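Local structure of putative 6-pyruvoyl tetrahydrobiopterin synthase (Caenorhabditis elegans, 2G64) at residues Ala17-His22 with His44-Val49; Asp13-Ala18 with Asp80-Arg85. The protein probably converts 7,8-dihydroneopterin triphosphate into 6-pyruvoyl tetrahydropterin, a zinc-dependent step of tetrahydrobiopterin synthesis, as a homohexamer. The protein carries 1 engineered substitution. One frame throughout, in Å; residues are numbered along the deposited sequence. Where two conformers were deposited one is given.

Contact 1. Residues Ala17-His22 with His44-Val49. With ZN (zinc ion), chain D; NA (sodium ion), chain C; NA (sodium ion), chain B.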
ATOM      1  N   ALA A  17       4.324  19.580   3.028  1.00 14.35           N
ATOM      2  CA  ALA A  17       4.228  20.901   3.636  1.00 13.10           C
ATOM      3  C   ALA A  17       4.583  20.846   5.110  1.00 13.55           C
ATOM      4  O   ALA A  17       4.429  19.806   5.773  1.00 13.15           O
ATOM      5  CB  ALA A  17       2.817  21.504   3.447  1.00 13.94           C
ATOM      6  N   ALA A  18       5.048  21.982   5.619  1.00 12.28           N
ATOM      7  CA  ALA A  18       5.239  22.160   7.047  1.00 12.58           C
ATOM      8  C   ALA A  18       4.014  22.853   7.644  1.00 14.23           C
ATOM      9  O   ALA A  18       3.332  23.633   6.971  1.00 15.39           O
ATOM     10  CB  ALA A  18       6.511  23.025   7.300  1.00 13.48           C
ATOM     11  N   HIS A  19       3.769  22.613   8.918  1.00 13.58           N
ATOM     12  CA  HIS A  19       2.808  23.432   9.654  1.00 12.00           C
ATOM     13  C   HIS A  19       3.040  23.360  11.154  1.00 16.95           C
ATOM     14  O   HIS A  19       3.870  22.572  11.635  1.00 14.84           O
ATOM     15  CB  HIS A  19       1.353  23.067   9.250  1.00 14.66           C
ATOM     16  CG  HIS A  19       0.801  21.842   9.919  1.00 12.95           C
ATOM     17  ND1 HIS A  19      -0.525  21.746  10.297  1.00 10.68           N
ATOM     18  CD2 HIS A  19       1.364  20.646  10.231  1.00 14.00           C
ATOM     19  CE1 HIS A  19      -0.752  20.562  10.841  1.00 16.11           C
ATOM     20  NE2 HIS A  19       0.377  19.867  10.796  1.00 16.81           N
ATOM     21  N   ARG A  20       2.343  24.228  11.878  1.00 13.43           N
ATOM     22  CA  ARG A  20       2.277  24.156  13.334  1.00 12.66           C
ATOM     23  C   ARG A  20       0.830  24.467  13.716  1.00 20.40           C
ATOM     24  O   ARG A  20       0.236  25.426  13.197  1.00 16.30           O
ATOM     25  CB  ARG A  20       3.225  25.192  13.939  1.00 14.45           C
ATOM     26  CG  ARG A  20       3.050  25.322  15.454  1.00 14.44           C
ATOM     27  CD  ARG A  20       3.757  26.572  15.975  1.00 18.59           C
ATOM     28  NE  ARG A  20       3.796  26.533  17.432  1.00 21.02           N
ATOM     29  CZ  ARG A  20       3.785  27.604  18.220  1.00 23.59           C
ATOM     30  NH1 ARG A  20       3.687  28.826  17.704  1.00 21.68           N
ATOM     31  NH2 ARG A  20       3.854  27.439  19.538  1.00 18.46           N
ATOM     32  N   LEU A  21       0.244  23.650  14.589  1.00 12.85           N
ATOM     33  CA  LEU A  21      -1.123  23.900  15.036  1.00 14.96           C
ATOM     34  C   LEU A  21      -1.061  24.897  16.195  1.00 18.04           C
ATOM     35  O   LEU A  21      -0.492  24.603  17.257  1.00 17.45           O
ATOM     36  CB  LEU A  21      -1.801  22.593  15.458  1.00 22.28           C
ATOM     37  CG  LEU A  21      -1.992  21.614  14.288  1.00 14.88           C
ATOM     38  CD1 LEU A  21      -2.760  20.403  14.802  1.00 17.11           C
ATOM     39  CD2 LEU A  21      -2.769  22.332  13.149  1.00 15.34           C
ATOM     40  N   HIS A  22      -1.580  26.101  15.953  1.00 16.54           N
ATOM     41  CA  HIS A  22      -1.528  27.174  16.953  1.00 13.18           C
ATOM     42  C   HIS A  22      -2.690  28.110  16.627  1.00 14.33           C
ATOM     43  O   HIS A  22      -2.740  28.678  15.531  1.00 17.93           O
ATOM     44  CB  HIS A  22      -0.184  27.925  16.891  1.00 17.06           C
ATOM     45  CG  HIS A  22       0.057  28.833  18.063  1.00 23.07           C
ATOM     46  ND1 HIS A  22      -0.242  30.180  18.041  1.00 32.56           N
ATOM     47  CD2 HIS A  22       0.552  28.579  19.299  1.00 14.39           C
ATOM     48  CE1 HIS A  22       0.064  30.718  19.211  1.00 18.56           C
ATOM     49  NE2 HIS A  22       0.557  29.769  19.988  1.00 28.05           N
ATOM     50  N   HIS A  44       6.343  21.064  12.269  1.00 15.29           N
ATOM     51  CA  HIS A  44       6.608  19.696  11.849  1.00 11.57           C
ATOM     52  C   HIS A  44       5.956  19.653  10.469  1.00 13.24           C
ATOM     53  O   HIS A  44       5.669  20.717   9.889  1.00 13.82           O
ATOM     54  CB  HIS A  44       5.991  18.667  12.826  1.00 12.41           C
ATOM     55  CG  HIS A  44       4.491  18.739  12.939  1.00 16.76           C
ATOM     56  ND1 HIS A  44       3.841  19.736  13.641  1.00 15.76           N
ATOM     57  CD2 HIS A  44       3.514  17.951  12.420  1.00 17.20           C
ATOM     58  CE1 HIS A  44       2.532  19.559  13.549  1.00 22.38           C
ATOM     59  NE2 HIS A  44       2.308  18.483  12.814  1.00 22.04           N
ATOM     60  N   GLY A  45       5.749  18.461   9.923  1.00 12.85           N
ATOM     61  CA  GLY A  45       5.307  18.392   8.534  1.00 17.80           C
ATOM     62  C   GLY A  45       4.719  17.063   8.127  1.00 15.47           C
ATOM     63  O   GLY A  45       4.737  16.107   8.897  1.00 13.58           O
ATOM     64  N   HIS A  46       4.179  17.016   6.913  1.00 13.22           N
ATOM     65  CA  HIS A  46       3.495  15.815   6.434  1.00 17.18           C
ATOM     66  C   HIS A  46       3.664  15.740   4.935  1.00 14.52           C
ATOM     67  O   HIS A  46       3.789  16.773   4.271  1.00 13.67           O
ATOM     68  CB  HIS A  46       1.982  15.836   6.758  1.00 14.46           C
ATOM     69  CG  HIS A  46       1.669  15.925   8.218  1.00 12.58           C
ATOM     70  ND1 HIS A  46       1.897  14.884   9.089  1.00 14.91           N
ATOM     71  CD2 HIS A  46       1.172  16.941   8.965  1.00 11.04           C
ATOM     72  CE1 HIS A  46       1.548  15.252  10.311  1.00 16.38           C
ATOM     73  NE2 HIS A  46       1.103  16.493  10.261  1.00 13.87           N
ATOM     74  N   ASN A  47       3.658  14.519   4.387  1.00 13.00           N
ATOM     75  CA  ASN A  47       3.244  14.337   2.995  1.00 12.25           C
ATOM     76  C   ASN A  47       1.737  14.152   3.015  1.00 14.40           C
ATOM     77  O   ASN A  47       1.245  13.175   3.562  1.00 17.40           O
ATOM     78  CB  ASN A  47       3.883  13.085   2.407  1.00 15.02           C
ATOM     79  CG  ASN A  47       5.385  13.090   2.548  1.00 18.42           C
ATOM     80  OD1 ASN A  47       6.057  14.052   2.169  1.00 14.84           O
ATOM     81  ND2 ASN A  47       5.921  12.000   3.083  1.00 13.70           N
ATOM     82  N   TYR A  48       1.008  15.126   2.484  1.00 12.24           N
ATOM     83  CA  TYR A  48      -0.438  15.048   2.528  1.00 11.64           C
ATOM     84  C   TYR A  48      -0.881  14.346   1.241  1.00 16.52           C
ATOM     85  O   TYR A  48      -0.451  14.728   0.159  1.00 19.55           O
ATOM     86  CB  TYR A  48      -1.017  16.465   2.549  1.00 11.59           C
ATOM     87  CG  TYR A  48      -0.863  17.226   3.841  1.00 15.95           C
ATOM     88  CD1 TYR A  48      -1.835  17.138   4.840  1.00 16.02           C
ATOM     89  CD2 TYR A  48       0.226  18.087   4.046  1.00 11.77           C
ATOM     90  CE1 TYR A  48      -1.724  17.869   6.038  1.00 15.16           C
ATOM     91  CE2 TYR A  48       0.337  18.829   5.223  1.00 13.75           C
ATOM     92  CZ  TYR A  48      -0.625  18.707   6.215  1.00 13.43           C
ATOM     93  OH  TYR A  48      -0.495  19.436   7.359  1.00 14.64           O
ATOM     94  N   VAL A  49      -1.723  13.325   1.357  1.00 12.17           N
ATOM     95  CA  VAL A  49      -2.350  12.771   0.155  1.00 11.42           C
ATOM     96  C   VAL A  49      -3.664  13.541  -0.097  1.00 13.45           C
ATOM     97  O   VAL A  49      -4.483  13.698   0.815  1.00 15.39           O
ATOM     98  CB  VAL A  49      -2.646  11.268   0.314  1.00 14.71           C
ATOM     99  CG1 VAL A  49      -3.323  10.733  -0.935  1.00 15.69           C
ATOM    100  CG2 VAL A  49      -1.332  10.481   0.558  1.00 13.20           C
TER
HETATM  101 ZN    ZN D2001       0.577  17.943  11.682  0.80 19.71          ZN
HETATM  102 NA    NA C1002       4.407  22.021  15.278  1.00 30.42          NA
HETATM  103 NA    NA B1001      -0.303  10.695   4.171  1.00 29.42          NA
HETATM  104  O   HOH W   1      -1.472   8.449   3.385  1.00 22.09           O
HETATM  105  O   HOH W   2       2.422  10.180   4.324  1.00 35.15           O
HETATM  106  O   HOH W   3      -0.861  17.633  12.765  1.00 26.05           O
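His19, His44 and His46 each present NE2 to one zinc ion at 2.1 Å, and the oxygen of water 3 takes a fourth place on the metal. The three rings converge on the ion without stacking: the planes of His19 and His44 are turned 57° from each other, and NE2 of His19 lies at the edge of the His46 ring. His19 reaches the zinc with CG set between its backbone N and carbonyl carbon (chi1 81°); Tyr48 crosses it at about a right angle and puts OH over the centre of one face of the His19 ring, 3.5 Å from its plane. On the far side of His44, ND1 points at a sodium ion 2.9 Å away, which the backbone oxygens of Cys38 and Asn40 also bind. The second-shell hold on the other two ligands comes from Ser99, hydrogen-bonded to ND1 of His19, and Asn47 of the second subunit, hydrogen-bonded to ND1 of His46. All this rests on an antiparallel ladder. Ala17 N donates to His46 O (3.1 Å), and His19 N to His44 O (2.9 Å), each bond being answered by one in reverse; between these hydrogen-bonded pairs Ala18 faces Gly45 with their CA atoms 4.1 Å apart. Strands 6-19 and 44-57 thus form the zinc site of the PTPS fold, with helix 87-90 against Ala17, His19 and Tyr48 and strand 122-128 beside Tyr48 and Val49.

Contact 2. Residues Asp13-Ala18 with Asp80-Arg85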
ATOM      1  N   ASP A  13      -3.369  12.755  -5.659  1.00 15.42           N
ATOM      2  CA  ASP A  13      -2.048  13.381  -5.809  1.00 16.31           C
ATOM      3  C   ASP A  13      -1.561  13.645  -4.378  1.00 20.89           C
ATOM      4  O   ASP A  13      -2.163  13.151  -3.430  1.00 16.11           O
ATOM      5  CB  ASP A  13      -2.175  14.669  -6.618  1.00 12.34           C
ATOM      6  CG  ASP A  13      -0.903  15.036  -7.366  1.00 33.92           C
ATOM      7  OD1 ASP A  13       0.210  14.828  -6.835  1.00 29.62           O
ATOM      8  OD2 ASP A  13      -1.018  15.551  -8.495  1.00 29.29           O
ATOM      9  N   SER A  14      -0.455  14.369  -4.222  1.00 15.13           N
ATOM     10  CA  SER A  14       0.110  14.601  -2.889  0.50 12.64           C
ATOM     11  C   SER A  14       0.867  15.922  -2.869  1.00 16.74           C
ATOM     12  O   SER A  14       1.225  16.459  -3.921  1.00 20.52           O
ATOM     13  CB  SER A  14       1.074  13.481  -2.532  0.50 16.62           C
ATOM     14  OG  SER A  14       2.111  13.422  -3.490  0.50 14.03           O
ATOM     15  N   PHE A  15       1.114  16.434  -1.666  1.00 13.07           N
ATOM     16  CA  PHE A  15       1.972  17.614  -1.484  1.00 13.61           C
ATOM     17  C   PHE A  15       2.713  17.537  -0.149  1.00 15.74           C
ATOM     18  O   PHE A  15       2.235  16.941   0.807  1.00 17.46           O
ATOM     19  CB  PHE A  15       1.187  18.931  -1.638  1.00 12.88           C
ATOM     20  CG  PHE A  15       0.074  19.139  -0.607  1.00 15.61           C
ATOM     21  CD1 PHE A  15       0.299  19.900   0.537  1.00 17.20           C
ATOM     22  CD2 PHE A  15      -1.208  18.606  -0.818  1.00 14.56           C
ATOM     23  CE1 PHE A  15      -0.720  20.101   1.482  1.00 16.26           C
ATOM     24  CE2 PHE A  15      -2.239  18.791   0.112  1.00 16.92           C
ATOM     25  CZ  PHE A  15      -1.999  19.551   1.269  1.00 15.30           C
ATOM     26  N   SER A  16       3.900  18.118  -0.101  1.00 13.00           N
ATOM     27  CA  SER A  16       4.675  18.101   1.125  0.50 12.21           C
ATOM     28  C   SER A  16       4.633  19.499   1.736  1.00 14.14           C
ATOM     29  O   SER A  16       4.810  20.501   1.041  1.00 19.88           O
ATOM     30  CB  SER A  16       6.102  17.623   0.839  0.50 16.00           C
ATOM     31  OG  SER A  16       6.100  16.268   0.408  0.50 15.60           O
ATOM     32  N   ALA A  17       4.324  19.580   3.028  1.00 14.35           N
ATOM     33  CA  ALA A  17       4.228  20.901   3.636  1.00 13.10           C
ATOM     34  C   ALA A  17       4.583  20.846   5.110  1.00 13.55           C
ATOM     35  O   ALA A  17       4.429  19.806   5.773  1.00 13.15           O
ATOM     36  CB  ALA A  17       2.817  21.504   3.447  1.00 13.94           C
ATOM     37  N   ALA A  18       5.048  21.982   5.619  1.00 12.28           N
ATOM     38  CA  ALA A  18       5.239  22.160   7.047  1.00 12.58           C
ATOM     39  C   ALA A  18       4.014  22.853   7.644  1.00 14.23           C
ATOM     40  O   ALA A  18       3.332  23.633   6.971  1.00 15.39           O
ATOM     41  CB  ALA A  18       6.511  23.025   7.300  1.00 13.48           C
ATOM     42  N   ASP A  80      -0.037  24.072  -6.269  1.00 19.08           N
ATOM     43  CA  ASP A  80       1.036  25.074  -6.333  1.00 15.80           C
ATOM     44  C   ASP A  80       1.021  25.968  -5.091  1.00 23.00           C
ATOM     45  O   ASP A  80       2.064  26.470  -4.662  1.00 19.92           O
ATOM     46  CB  ASP A  80       0.835  25.970  -7.561  1.00 16.25           C
ATOM     47  CG  ASP A  80       1.353  25.349  -8.842  1.00 23.99           C
ATOM     48  OD1 ASP A  80       2.023  24.295  -8.801  1.00 24.67           O
ATOM     49  OD2 ASP A  80       1.056  25.923  -9.911  1.00 34.44           O
ATOM     50  N   THR A  81      -0.171  26.185  -4.541  1.00 15.55           N
ATOM     51  CA  THR A  81      -0.338  27.019  -3.350  1.00 18.27           C
ATOM     52  C   THR A  81       0.214  26.412  -2.050  1.00 23.54           C
ATOM     53  O   THR A  81       0.466  27.138  -1.080  1.00 17.23           O
ATOM     54  CB  THR A  81      -1.810  27.438  -3.117  1.00 17.94           C
ATOM     55  OG1 THR A  81      -2.597  26.349  -2.585  1.00 17.51           O
ATOM     56  CG2 THR A  81      -2.452  27.999  -4.402  1.00 20.61           C
ATOM     57  N   VAL A  82       0.358  25.090  -2.019  1.00 17.16           N
ATOM     58  CA  VAL A  82       0.692  24.386  -0.774  1.00 16.26           C
ATOM     59  C   VAL A  82       1.933  23.481  -0.873  1.00 19.44           C
ATOM     60  O   VAL A  82       2.576  23.176   0.131  1.00 17.63           O
ATOM     61  CB  VAL A  82      -0.512  23.563  -0.244  1.00 16.79           C
ATOM     62  CG1 VAL A  82      -1.649  24.489   0.157  1.00 16.19           C
ATOM     63  CG2 VAL A  82      -1.014  22.569  -1.316  1.00 16.28           C
ATOM     64  N   ASP A  83       2.290  23.040  -2.071  1.00 17.47           N
ATOM     65  CA  ASP A  83       3.383  22.101  -2.137  1.00 20.48           C
ATOM     66  C   ASP A  83       4.754  22.714  -1.810  1.00 16.80           C
ATOM     67  O   ASP A  83       5.100  23.782  -2.322  1.00 19.51           O
ATOM     68  CB  ASP A  83       3.449  21.384  -3.475  1.00 23.18           C
ATOM     69  CG  ASP A  83       4.551  20.362  -3.492  1.00 27.02           C
ATOM     70  OD1 ASP A  83       4.522  19.447  -2.642  1.00 18.14           O
ATOM     71  OD2 ASP A  83       5.487  20.513  -4.302  1.00 43.21           O
ATOM     72  N   HIS A  84       5.536  22.005  -0.996  1.00 15.20           N
ATOM     73  CA  HIS A  84       6.835  22.520  -0.520  1.00 17.98           C
ATOM     74  C   HIS A  84       6.753  23.902   0.145  1.00 18.18           C
ATOM     75  O   HIS A  84       7.678  24.711   0.070  1.00 17.33           O
ATOM     76  CB  HIS A  84       7.862  22.474  -1.643  1.00 17.35           C
ATOM     77  CG  HIS A  84       8.383  21.093  -1.887  1.00 29.01           C
ATOM     78  ND1 HIS A  84       7.694  20.162  -2.633  1.00 27.87           N
ATOM     79  CD2 HIS A  84       9.477  20.454  -1.406  1.00 37.33           C
ATOM     80  CE1 HIS A  84       8.362  19.021  -2.640  1.00 32.43           C
ATOM     81  NE2 HIS A  84       9.448  19.172  -1.902  1.00 31.94           N
ATOM     82  N   ARG A  85       5.640  24.135   0.829  1.00 17.98           N
ATOM     83  CA  ARG A  85       5.412  25.368   1.552  1.00 14.61           C
ATOM     84  C   ARG A  85       5.161  25.115   3.038  1.00 17.67           C
ATOM     85  O   ARG A  85       4.972  23.976   3.483  1.00 15.20           O
ATOM     86  CB  ARG A  85       4.211  26.111   0.952  1.00 18.79           C
ATOM     87  CG  ARG A  85       4.361  26.378  -0.558  1.00 22.82           C
ATOM     88  CD  ARG A  85       3.835  27.757  -0.899  1.00 44.59           C
ATOM     89  NE  ARG A  85       3.604  27.927  -2.329  1.00 81.34           N
ATOM     90  CZ  ARG A  85       4.436  28.561  -3.150  1.00 97.88           C
ATOM     91  NH1 ARG A  85       5.563  29.085  -2.685  1.00 95.32           N
ATOM     92  NH2 ARG A  85       4.141  28.672  -4.439  1.00 91.63           N
TER
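Val82 lays CG2 on one face of the Phe15 ring, 3.6 Å from its centroid and 16° off the ring normal, a CH-pi contact. Phe15 can offer that face because its CG stands between backbone N and carbonyl carbon (chi1 62°); its ring also stacks with Tyr48 and, like Val82, touches Met108 of helix 101-115. Asp83 follows with its carboxylate turned back to the strand: OD1 takes the N-H of Ser16 at 2.9 Å, nearly straight (166°), and lies close to CB of Phe15. Val82 to Arg85 make a type II beta turn, through which the loop after helix 68-80 comes alongside strand 6-19 and leads into the short strand 85-86. At its third position His84 donates a weak, bent bond from N to Ser16 O. ND1 of His84 donates to Asp83 OD2 at 2.8 Å; the oxygen lies in the plane of the ring, but the ring nitrogen meets it from above the carboxylate plane. Asp83 thus bridges strand and histidine, and helps hold the rotation of a ring that probably serves in the charge relay and meets His44 of the second subunit. Arg85 then offers its carbonyl oxygen to Ala18 N (2.9 Å), whereas its guanidinium turns back along the segment, where NE and NH2 both donate to Asp80 O, NH2 at 3.0 Å.

Overall arrangement
Contacts 1 and 2 have their centres 9 Å apart and share Ala17 and Ala18 on strand 6-19, which comes first in the chain; 44-49 follows, then 80-85. In the mixed sheet strand 6-19 has strand 44-57 as antiparallel neighbour and short strand 85-86 as parallel neighbour. The two contacts join directly, by a backbone hydrogen bond of Tyr48 N to Phe15 O (2.8 Å) and a probable one between Asn47 OD1 and Ser16 OG (2.8 Å) in one conformer of Ser16. Both border the second subunit. There His84 of contact 2 meets His44 of the second subunit, the counterpart of the zinc ligand in contact 1, consistent with an active site assembled from neighbouring subunits of the hexamer.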